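Local atomic coordinates of protein Thf1 (Thermosynechococcus elongatus, PDB entry 5MJR), a protein that may take part in photosynthetic membrane biogenesis and associates with the FtsH protease complex involved in photosystem II repair in cyanobacteria. Residues H35-I47 with F80-I93. Residues are numbered along the deposited sequence; the frame is centred on the assembly and turned at random.
Sequences HTRPIHSIYRRFI and FMEGYQPEGDRDRI
Tyr84 turns its ring edge into the face of Tyr43 in a T-shaped pair, planes 87° apart, with Tyr84 CD1 3.5 Å from Tyr43 CG. Phe80 O lies in the plane of the Tyr43 ring at its edge, 3.3 Å from Tyr43 CE1, and Met81 SD approaches the ring obliquely in a Met-aromatic contact. A water binds Tyr43 OH, Phe80 O and Gly83 N together. Replacing Tyr43 by an alanine is likely to leave the Tyr84 edge without the aromatic face it meets and this water without its hydroxyl partner. Packing continues through Phe46, whose CB sits over the Phe80 ring, while Ile47 CG1 meets that ring's edge. In this all-helical fold the contact joins the loop after helix 24-34 and the start of helix 41-58 to the end of helix 67-80, the link that follows and the first turn of helix 90-100; Phe31 adjoins Ile39, Ile47 and Ile93. Ile93 CG1 lies over one face of the His35 ring, 3.6 Å from its centroid, where chi1 of -175° swings the imidazole away from its own backbone N. A bridging water links His35 NE2, Pro38 O, Tyr84 OH and OD2 of the buried Asp89. Toward solvent, packing gives way to charge: extended Arg37 donates from NH1 to the syn side of Asp89 OD1 (3.0 Å, bent at 134°). Arg92 lays its guanidinium across that of Arg37, their like charges probably eased by Asp89, although Arg92 NH1 to Asp89 OD1 is long at 3.7 Å.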
loop_
_atom_site.group_PDB
_atom_site.type_symbol
_atom_site.label_atom_id
_atom_site.label_comp_id
_atom_site.label_asym_id
_atom_site.label_seq_id
_atom_site.Cartn_x
_atom_site.Cartn_y
_atom_site.Cartn_z
ATOM N N HIS A 35 -13.258 15.577 6.645
ATOM C CA HIS A 35 -12.704 16.497 5.665
ATOM C C HIS A 35 -13.871 17.109 4.888
ATOM O O HIS A 35 -14.415 16.457 3.996
ATOM C CB HIS A 35 -11.722 15.815 4.715
ATOM C CG HIS A 35 -11.075 16.747 3.789
ATOM N ND1 HIS A 35 -10.069 17.582 4.174
ATOM C CD2 HIS A 35 -11.309 16.991 2.450
ATOM C CE1 HIS A 35 -9.702 18.328 3.107
ATOM N NE2 HIS A 35 -10.411 17.977 2.077
ATOM N N THR A 36 -14.158 18.374 5.165
ATOM C CA THR A 36 -15.313 19.019 4.652
ATOM C C THR A 36 -15.018 19.920 3.454
ATOM O O THR A 36 -15.963 20.424 2.797
ATOM C CB THR A 36 -16.008 19.853 5.749
ATOM O OG1 THR A 36 -15.192 20.952 6.112
ATOM C CG2 THR A 36 -16.362 19.062 6.960
ATOM N N ARG A 37 -13.750 20.130 3.184
ATOM C CA ARG A 37 -13.345 21.031 2.085
ATOM C C ARG A 37 -13.572 20.342 0.790
ATOM O O ARG A 37 -13.477 19.120 0.635
ATOM C CB ARG A 37 -11.867 21.459 2.246
ATOM C CG ARG A 37 -11.633 22.179 3.547
ATOM C CD ARG A 37 -10.189 22.582 3.575
ATOM N NE ARG A 37 -9.956 23.291 4.823
ATOM C CZ ARG A 37 -8.839 23.947 5.067
ATOM N NH1 ARG A 37 -7.865 23.952 4.171
ATOM N NH2 ARG A 37 -8.696 24.559 6.242
ATOM N N PRO A 38 -13.845 21.124 -0.260
ATOM C CA PRO A 38 -14.124 20.523 -1.547
ATOM C C PRO A 38 -13.010 19.657 -2.096
ATOM O O PRO A 38 -11.838 20.045 -1.975
ATOM C CB PRO A 38 -14.355 21.784 -2.437
ATOM C CG PRO A 38 -14.765 22.815 -1.532
ATOM C CD PRO A 38 -14.048 22.591 -0.287
ATOM N N ILE A 39 -13.393 18.544 -2.700
ATOM C CA ILE A 39 -12.438 17.669 -3.416
ATOM C C ILE A 39 -12.900 17.525 -4.875
ATOM O O ILE A 39 -14.060 17.170 -5.141
ATOM C CB ILE A 39 -12.393 16.237 -2.810
ATOM C CG1 ILE A 39 -12.002 16.319 -1.321
ATOM C CG2 ILE A 39 -11.439 15.341 -3.602
ATOM C CD1 ILE A 39 -12.177 14.995 -0.611
ATOM N N HIS A 40 -12.005 17.793 -5.825
ATOM C CA HIS A 40 -12.397 17.675 -7.215
ATOM C C HIS A 40 -12.930 16.328 -7.565
ATOM O O HIS A 40 -12.401 15.303 -7.054
ATOM C CB HIS A 40 -11.191 18.017 -8.116
ATOM C CG HIS A 40 -11.544 18.245 -9.513
ATOM N ND1 HIS A 40 -11.666 17.235 -10.417
ATOM C CD2 HIS A 40 -11.855 19.412 -10.171
ATOM C CE1 HIS A 40 -12.130 17.742 -11.558
ATOM N NE2 HIS A 40 -12.221 19.065 -11.421
ATOM N N SER A 41 -13.915 16.216 -8.424
ATOM C CA SER A 41 -14.458 14.925 -8.871
ATOM C C SER A 41 -13.467 13.875 -9.310
ATOM O O SER A 41 -13.671 12.710 -9.061
ATOM C CB SER A 41 -15.545 15.108 -9.979
ATOM O OG SER A 41 -15.031 15.815 -11.019
ATOM N N ILE A 42 -12.397 14.313 -9.975
ATOM C CA ILE A 42 -11.390 13.320 -10.388
ATOM C C ILE A 42 -10.892 12.548 -9.154
ATOM O O ILE A 42 -10.732 11.296 -9.209
ATOM C CB ILE A 42 -10.239 14.046 -11.089
ATOM C CG1 ILE A 42 -10.613 14.603 -12.429
ATOM C CG2 ILE A 42 -9.048 13.120 -11.244
ATOM C CD1 ILE A 42 -9.618 15.582 -13.016
ATOM N N TYR A 43 -10.617 13.290 -8.094
ATOM C CA TYR A 43 -10.020 12.718 -6.892
ATOM C C TYR A 43 -11.046 12.079 -5.973
ATOM O O TYR A 43 -10.756 11.049 -5.373
ATOM C CB TYR A 43 -9.224 13.808 -6.184
ATOM C CG TYR A 43 -7.994 14.145 -6.960
ATOM C CD1 TYR A 43 -6.873 13.321 -6.931
ATOM C CD2 TYR A 43 -7.909 15.225 -7.814
ATOM C CE1 TYR A 43 -5.736 13.588 -7.646
ATOM C CE2 TYR A 43 -6.809 15.509 -8.571
ATOM C CZ TYR A 43 -5.705 14.706 -8.487
ATOM O OH TYR A 43 -4.602 14.928 -9.219
ATOM N N ARG A 44 -12.276 12.581 -5.973
ATOM C CA ARG A 44 -13.352 11.887 -5.202
ATOM C C ARG A 44 -13.500 10.476 -5.738
ATOM O O ARG A 44 -13.713 9.540 -4.925
ATOM C CB ARG A 44 -14.662 12.638 -5.283
ATOM C CG ARG A 44 -14.626 13.923 -4.524
ATOM C CD ARG A 44 -15.992 14.540 -4.131
ATOM N NE ARG A 44 -17.048 14.411 -5.169
ATOM C CZ ARG A 44 -17.303 15.303 -6.132
ATOM N NH1 ARG A 44 -16.584 16.399 -6.308
ATOM N NH2 ARG A 44 -18.282 15.105 -7.026
ATOM N N ARG A 45 -13.389 10.252 -7.062
ATOM C CA ARG A 45 -13.528 8.930 -7.571
ATOM C C ARG A 45 -12.422 7.978 -6.995
ATOM O O ARG A 45 -12.691 6.875 -6.536
ATOM C CB ARG A 45 -13.486 8.894 -9.099
ATOM C CG ARG A 45 -14.631 9.510 -9.816
ATOM C CD ARG A 45 -14.755 9.214 -11.334
ATOM N NE ARG A 45 -13.756 9.936 -12.172
ATOM C CZ ARG A 45 -13.887 11.226 -12.584
ATOM N NH1 ARG A 45 -14.965 11.970 -12.253
ATOM N NH2 ARG A 45 -12.967 11.795 -13.385
ATOM N N PHE A 46 -11.155 8.435 -6.994
ATOM C CA PHE A 46 -10.035 7.630 -6.507
ATOM C C PHE A 46 -10.153 7.414 -5.003
ATOM O O PHE A 46 -9.939 6.287 -4.482
ATOM C CB PHE A 46 -8.717 8.273 -6.925
ATOM C CG PHE A 46 -8.277 7.956 -8.327
ATOM C CD1 PHE A 46 -8.856 8.516 -9.415
ATOM C CD2 PHE A 46 -7.237 7.063 -8.505
ATOM C CE1 PHE A 46 -8.486 8.158 -10.745
ATOM C CE2 PHE A 46 -6.768 6.746 -9.759
ATOM C CZ PHE A 46 -7.425 7.289 -10.916
ATOM N N ILE A 47 -10.498 8.467 -4.253
ATOM C CA ILE A 47 -10.593 8.371 -2.811
ATOM C C ILE A 47 -11.719 7.454 -2.399
ATOM O O ILE A 47 -11.542 6.566 -1.522
ATOM C CB ILE A 47 -10.713 9.757 -2.159
ATOM C CG1 ILE A 47 -9.440 10.569 -2.381
ATOM C CG2 ILE A 47 -11.062 9.651 -0.693
ATOM C CD1 ILE A 47 -9.670 12.062 -2.226
ATOM N N PHE A 80 -1.434 8.426 -6.390
ATOM C CA PHE A 80 -2.613 9.026 -7.078
ATOM C C PHE A 80 -2.786 10.459 -6.656
ATOM O O PHE A 80 -3.385 11.213 -7.444
ATOM C CB PHE A 80 -3.866 8.184 -7.137
ATOM C CG PHE A 80 -4.763 8.137 -5.955
ATOM C CD1 PHE A 80 -5.443 9.260 -5.405
ATOM C CD2 PHE A 80 -4.959 6.902 -5.317
ATOM C CE1 PHE A 80 -6.266 9.033 -4.282
ATOM C CE2 PHE A 80 -5.764 6.754 -4.223
ATOM C CZ PHE A 80 -6.356 7.825 -3.684
ATOM N N MET A 81 -2.306 10.866 -5.493
ATOM C CA MET A 81 -2.464 12.203 -5.034
ATOM C C MET A 81 -1.267 13.099 -5.372
ATOM O O MET A 81 -1.266 14.280 -4.942
ATOM C CB MET A 81 -2.691 12.206 -3.507
ATOM C CG MET A 81 -3.996 11.546 -3.073
ATOM S SD MET A 81 -5.481 12.509 -3.516
ATOM C CE MET A 81 -5.463 13.747 -2.230
ATOM N N GLU A 82 -0.310 12.605 -6.183
ATOM C CA GLU A 82 0.902 13.361 -6.414
ATOM C C GLU A 82 0.688 14.737 -7.071
ATOM O O GLU A 82 1.465 15.652 -6.924
ATOM C CB GLU A 82 1.908 12.490 -7.202
ATOM C CG GLU A 82 1.551 12.144 -8.566
ATOM C CD GLU A 82 2.558 11.225 -9.269
ATOM O OE1 GLU A 82 3.682 11.115 -8.750
ATOM O OE2 GLU A 82 2.172 10.632 -10.318
ATOM N N GLY A 83 -0.402 14.848 -7.856
ATOM C CA GLY A 83 -0.796 16.092 -8.477
ATOM C C GLY A 83 -1.975 16.779 -7.901
ATOM O O GLY A 83 -2.509 17.704 -8.521
ATOM N N TYR A 84 -2.460 16.307 -6.754
ATOM C CA TYR A 84 -3.666 16.835 -6.123
ATOM C C TYR A 84 -3.474 18.324 -5.856
ATOM O O TYR A 84 -2.539 18.772 -5.274
ATOM C CB TYR A 84 -3.934 16.148 -4.806
ATOM C CG TYR A 84 -5.240 16.643 -4.163
ATOM C CD1 TYR A 84 -6.451 16.256 -4.702
ATOM C CD2 TYR A 84 -5.240 17.530 -3.131
ATOM C CE1 TYR A 84 -7.640 16.701 -4.202
ATOM C CE2 TYR A 84 -6.455 18.019 -2.627
ATOM C CZ TYR A 84 -7.640 17.600 -3.192
ATOM O OH TYR A 84 -8.865 18.072 -2.707
ATOM N N GLN A 85 -4.535 19.092 -6.213
ATOM C CA GLN A 85 -4.611 20.470 -5.832
ATOM C C GLN A 85 -6.035 20.746 -5.272
ATOM O O GLN A 85 -7.000 20.174 -5.777
ATOM C CB GLN A 85 -4.286 21.405 -6.985
ATOM C CG GLN A 85 -2.824 21.306 -7.423
ATOM C CD GLN A 85 -1.848 21.773 -6.449
ATOM O OE1 GLN A 85 -2.192 22.544 -5.527
ATOM N NE2 GLN A 85 -0.562 21.376 -6.606
ATOM N N PRO A 86 -6.117 21.507 -4.178
ATOM C CA PRO A 86 -5.045 22.183 -3.447
ATOM C C PRO A 86 -4.242 21.290 -2.520
ATOM O O PRO A 86 -4.704 20.581 -1.671
ATOM C CB PRO A 86 -5.751 23.258 -2.620
ATOM C CG PRO A 86 -7.148 22.882 -2.578
ATOM C CD PRO A 86 -7.475 21.910 -3.639
ATOM N N GLU A 87 -2.969 21.297 -2.838
ATOM C CA GLU A 87 -2.017 20.360 -2.231
ATOM C C GLU A 87 -1.963 20.467 -0.732
ATOM O O GLU A 87 -1.698 19.415 -0.111
ATOM C CB GLU A 87 -0.627 20.484 -2.849
ATOM C CG GLU A 87 0.032 21.806 -2.713
ATOM C CD GLU A 87 1.213 21.889 -3.739
ATOM O OE1 GLU A 87 2.151 21.152 -3.346
ATOM O OE2 GLU A 87 1.485 22.563 -4.757
ATOM N N GLY A 88 -2.210 21.598 -0.156
ATOM C CA GLY A 88 -2.218 21.716 1.279
ATOM C C GLY A 88 -3.268 20.925 2.014
ATOM O O GLY A 88 -3.190 20.831 3.254
ATOM N N ASP A 89 -4.242 20.374 1.286
ATOM C CA ASP A 89 -5.266 19.539 1.849
ATOM C C ASP A 89 -4.925 18.046 1.847
ATOM O O ASP A 89 -5.680 17.283 2.432
ATOM C CB ASP A 89 -6.630 19.730 1.147
ATOM C CG ASP A 89 -7.288 21.099 1.427
ATOM O OD1 ASP A 89 -6.796 21.893 2.269
ATOM O OD2 ASP A 89 -8.364 21.247 0.859
ATOM N N ARG A 90 -3.812 17.656 1.184
ATOM C CA ARG A 90 -3.568 16.245 1.010
ATOM C C ARG A 90 -3.367 15.456 2.332
ATOM O O ARG A 90 -3.972 14.395 2.527
ATOM C CB ARG A 90 -2.387 16.142 0.070
ATOM C CG ARG A 90 -2.019 14.767 -0.226
ATOM C CD ARG A 90 -1.090 14.751 -1.425
ATOM N NE ARG A 90 -0.003 15.675 -1.264
ATOM C CZ ARG A 90 0.608 16.348 -2.226
ATOM N NH1 ARG A 90 0.316 16.114 -3.536
ATOM N NH2 ARG A 90 1.522 17.287 -1.881
ATOM N N ASP A 91 -2.663 16.065 3.266
ATOM C CA ASP A 91 -2.492 15.389 4.569
ATOM C C ASP A 91 -3.805 15.284 5.386
ATOM O O ASP A 91 -4.085 14.258 6.028
ATOM C CB ASP A 91 -1.440 16.054 5.445
ATOM C CG ASP A 91 0.012 15.958 4.819
ATOM O OD1 ASP A 91 0.252 15.103 3.881
ATOM O OD2 ASP A 91 0.941 16.742 5.197
ATOM N N ARG A 92 -4.649 16.308 5.299
ATOM C CA ARG A 92 -5.927 16.245 5.961
ATOM C C ARG A 92 -6.802 15.195 5.331
ATOM O O ARG A 92 -7.564 14.495 6.023
ATOM C CB ARG A 92 -6.706 17.626 5.786
ATOM C CG ARG A 92 -6.163 18.676 6.666
ATOM C CD ARG A 92 -6.748 20.029 6.234
ATOM N NE ARG A 92 -6.467 21.156 7.118
ATOM C CZ ARG A 92 -5.779 22.256 6.813
ATOM N NH1 ARG A 92 -5.208 22.445 5.601
ATOM N NH2 ARG A 92 -5.638 23.205 7.753
ATOM N N ILE A 93 -6.738 15.021 4.040
ATOM C CA ILE A 93 -7.484 13.983 3.371
ATOM C C ILE A 93 -7.012 12.553 3.828
ATOM O O ILE A 93 -7.833 11.681 4.059
ATOM C CB ILE A 93 -7.409 14.095 1.813
ATOM C CG1 ILE A 93 -8.188 15.373 1.383
ATOM C CG2 ILE A 93 -7.885 12.870 1.117
ATOM C CD1 ILE A 93 -8.014 15.763 -0.030
HETATM O O HOH W 1 -9.625 19.274 -0.433
HETATM O O HOH W 2 -5.989 25.764 6.210
HETATM O O HOH W 3 -9.665 19.382 -5.031
HETATM O O HOH W 4 -2.535 13.309 -8.920
#